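Local coordinates for 7,8-dihydro-6-hydroxymethylpterin pyrophosphokinase-dihydropteroate synthase (Plasmodium falciparum, PDB 6JWY), which probably makes the pterin diphosphate from 6-hydroxymethyl-7,8-dihydropterin and ATP, then joins it to 4-aminobenzoate to give 7,8-dihydropteroate, two successive steps of folate biosynthesis, at residues V58-V63 with T324-I329. The protein carries 1 engineered substitution. Residues are numbered along the deposited sequence; the frame is centred on the assembly and turned at random.
Sequences VPEYIV and THRYSI. With PH2 (2-amino-6-hydroxymethyl-7,8-dihydro-3H-pteridin-4-one), chain D.
E60 and the first turn of helix 327-336 illustrate how a carboxylate from a distant loop can close the N-terminus of a helix. The CG of E60 stands beside its own backbone N (chi1 -86°) and the chain runs on extended, carrying the carboxylate to the amides that follow the N-cap residue R326. E60 OE2 takes the amide N of Y327 at 3.1 Å on its syn side, in an almost straight bond. E60 OE1 accepts N of S328 at 3.3 Å nearly along its C-O axis. The helix N-terminus probably favours the ionised carboxylate; Y356 adds a weak hydrogen bond to OE2.

Between the segments lies the pterin. E60 N donates to ligand N5 (3.1 Å), and V58 O receives the exocyclic amine N6 (3.0 Å), so the loop backbone reads the pterin edge. The R326 guanidinium has the pterin over one face, with ligand C3 3.3 Å above its plane. On the opposite side of the pterin the Y61 ring leans in, tilted well away from parallel, its CD1 3.6 Å from ligand C3. R326 NE makes only a weak hydrogen bond to E60 O. R326, also part of the ATP site and in cation-pi contact with Y322, thus borders both pterin and nucleotide.

Nonpolar packing is slight: E60 CB meets R326 CG at 3.8 Å, and the poorly ordered V63 crosses H325 at about a right angle.

The loop follows strand 46-57, whose T57 also binds the pterin, as does N165 of neighbouring strand 163-172; helix 349-362 packs against Y327 through V357, and the hydroxyls of Y327 and Y353 are hydrogen-bonded.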
loop_
_atom_site.group_PDB
_atom_site.type_symbol
_atom_site.label_atom_id
_atom_site.label_comp_id
_atom_site.label_asym_id
_atom_site.label_seq_id
_atom_site.Cartn_x
_atom_site.Cartn_y
_atom_site.Cartn_z
ATOM N N VAL A 58 21.766 16.412 -3.052
ATOM C CA VAL A 58 22.861 16.346 -2.097
ATOM C C VAL A 58 24.083 16.981 -2.748
ATOM O O VAL A 58 24.414 16.662 -3.888
ATOM C CB VAL A 58 23.137 14.892 -1.657
ATOM C CG1 VAL A 58 24.557 14.671 -1.152
ATOM C CG2 VAL A 58 22.134 14.435 -0.612
ATOM N N PRO A 59 24.756 17.930 -2.057
ATOM C CA PRO A 59 25.994 18.524 -2.562
ATOM C C PRO A 59 27.018 17.478 -2.982
ATOM O O PRO A 59 27.192 16.462 -2.304
ATOM C CB PRO A 59 26.472 19.321 -1.346
ATOM C CG PRO A 59 25.174 19.788 -0.740
ATOM C CD PRO A 59 24.321 18.538 -0.789
ATOM N N GLU A 60 27.647 17.750 -4.130
ATOM C CA GLU A 60 28.698 16.926 -4.694
ATOM C C GLU A 60 29.921 17.802 -4.958
ATOM O O GLU A 60 30.265 18.076 -6.108
ATOM C CB GLU A 60 28.210 16.267 -5.988
ATOM C CG GLU A 60 27.466 14.964 -5.776
ATOM C CD GLU A 60 27.049 14.272 -7.065
ATOM O OE1 GLU A 60 26.053 14.740 -7.687
ATOM O OE2 GLU A 60 27.721 13.266 -7.449
ATOM N N TYR A 61 30.576 18.240 -3.879
ATOM C CA TYR A 61 31.831 18.970 -3.975
ATOM C C TYR A 61 32.980 18.007 -4.297
ATOM O O TYR A 61 33.831 18.316 -5.132
ATOM C CB TYR A 61 32.057 19.791 -2.704
ATOM C CG TYR A 61 31.090 20.929 -2.500
ATOM C CD1 TYR A 61 31.172 22.078 -3.276
ATOM C CD2 TYR A 61 30.111 20.883 -1.512
ATOM C CE1 TYR A 61 30.304 23.148 -3.093
ATOM C CE2 TYR A 61 29.230 21.943 -1.319
ATOM C CZ TYR A 61 29.324 23.077 -2.116
ATOM O OH TYR A 61 28.480 24.139 -1.954
ATOM N N ILE A 62 32.985 16.835 -3.643
ATOM C CA ILE A 62 34.015 15.819 -3.829
ATOM C C ILE A 62 33.550 14.801 -4.869
ATOM O O ILE A 62 32.429 14.300 -4.795
ATOM C CB ILE A 62 34.399 15.125 -2.498
ATOM C CG1 ILE A 62 33.181 14.868 -1.597
ATOM C CG2 ILE A 62 35.494 15.903 -1.775
ATOM C CD1 ILE A 62 33.207 13.552 -0.837
ATOM N N VAL A 63 34.434 14.500 -5.828
ATOM C CA VAL A 63 34.256 13.404 -6.768
ATOM C C VAL A 63 35.507 12.513 -6.694
ATOM O O VAL A 63 35.446 11.358 -7.169
ATOM C CB VAL A 63 34.012 13.928 -8.198
ATOM C CG1 VAL A 63 33.857 12.792 -9.197
ATOM C CG2 VAL A 63 32.819 14.876 -8.265
ATOM N N THR A 324 29.759 14.208 -16.272
ATOM C CA THR A 324 29.803 12.759 -16.203
ATOM C C THR A 324 29.973 12.308 -14.744
ATOM O O THR A 324 29.742 11.135 -14.424
ATOM C CB THR A 324 30.870 12.315 -17.209
ATOM O OG1 THR A 324 30.348 11.305 -18.069
ATOM C CG2 THR A 324 32.203 11.952 -16.593
ATOM N N HIS A 325 30.309 13.268 -13.861
ATOM C CA HIS A 325 30.813 13.009 -12.517
ATOM C C HIS A 325 29.789 13.354 -11.440
ATOM O O HIS A 325 29.926 12.911 -10.302
ATOM C CB HIS A 325 32.103 13.807 -12.246
ATOM C CG HIS A 325 33.245 13.339 -13.088
ATOM N ND1 HIS A 325 33.624 12.007 -13.142
ATOM C CD2 HIS A 325 34.057 13.995 -13.945
ATOM C CE1 HIS A 325 34.618 11.869 -13.997
ATOM N NE2 HIS A 325 34.910 13.075 -14.497
ATOM N N ARG A 326 28.776 14.153 -11.795
ATOM C CA ARG A 326 27.847 14.674 -10.806
ATOM C C ARG A 326 26.463 14.060 -10.998
ATOM O O ARG A 326 25.837 14.224 -12.038
ATOM C CB ARG A 326 27.797 16.191 -10.928
ATOM C CG ARG A 326 28.392 16.892 -9.729
ATOM C CD ARG A 326 28.292 18.380 -9.935
ATOM N NE ARG A 326 29.455 18.997 -9.319
ATOM C CZ ARG A 326 29.813 20.253 -9.507
ATOM N NH1 ARG A 326 29.091 21.034 -10.296
ATOM N NH2 ARG A 326 30.889 20.722 -8.905
ATOM N N TYR A 327 25.976 13.357 -9.980
ATOM C CA TYR A 327 24.677 12.716 -10.088
ATOM C C TYR A 327 23.604 13.728 -10.515
ATOM O O TYR A 327 22.834 13.466 -11.439
ATOM C CB TYR A 327 24.289 12.045 -8.767
ATOM C CG TYR A 327 22.946 11.367 -8.836
ATOM C CD1 TYR A 327 22.738 10.295 -9.694
ATOM C CD2 TYR A 327 21.878 11.802 -8.072
ATOM C CE1 TYR A 327 21.509 9.662 -9.785
ATOM C CE2 TYR A 327 20.646 11.167 -8.136
ATOM C CZ TYR A 327 20.463 10.100 -9.000
ATOM O OH TYR A 327 19.260 9.466 -9.101
ATOM N N SER A 328 23.550 14.870 -9.814
ATOM C CA SER A 328 22.470 15.817 -9.964
ATOM C C SER A 328 22.369 16.242 -11.428
ATOM O O SER A 328 21.268 16.479 -11.930
ATOM C CB SER A 328 22.666 17.000 -9.051
ATOM O OG SER A 328 23.735 17.825 -9.489
ATOM N N ILE A 329 23.520 16.298 -12.110
ATOM C CA ILE A 329 23.554 16.693 -13.509
ATOM C C ILE A 329 23.000 15.568 -14.370
ATOM O O ILE A 329 22.211 15.834 -15.264
ATOM C CB ILE A 329 24.964 17.143 -13.939
ATOM C CG1 ILE A 329 25.299 18.524 -13.361
ATOM C CG2 ILE A 329 25.114 17.094 -15.455
ATOM C CD1 ILE A 329 26.724 18.965 -13.600
HETATM N N1 PH2 D . 27.308 22.837 -7.616
HETATM C C2 PH2 D . 28.566 22.886 -7.154
HETATM C C3 PH2 D . 29.190 21.847 -6.275
HETATM N N4 PH2 D . 28.287 20.765 -5.914
HETATM N N5 PH2 D . 26.207 19.663 -6.041
HETATM C C6 PH2 D . 24.955 19.599 -6.488
HETATM N N6 PH2 D . 24.158 18.580 -6.145
HETATM N N7 PH2 D . 24.432 20.569 -7.307
HETATM C C8 PH2 D . 25.174 21.655 -7.706
HETATM O O8 PH2 D . 24.638 22.499 -8.441
HETATM C C9 PH2 D . 26.503 21.741 -7.238
HETATM C C10 PH2 D . 26.997 20.714 -6.394
HETATM C C11 PH2 D . 29.427 24.063 -7.536
HETATM O O4 PH2 D . 28.681 25.205 -7.912
#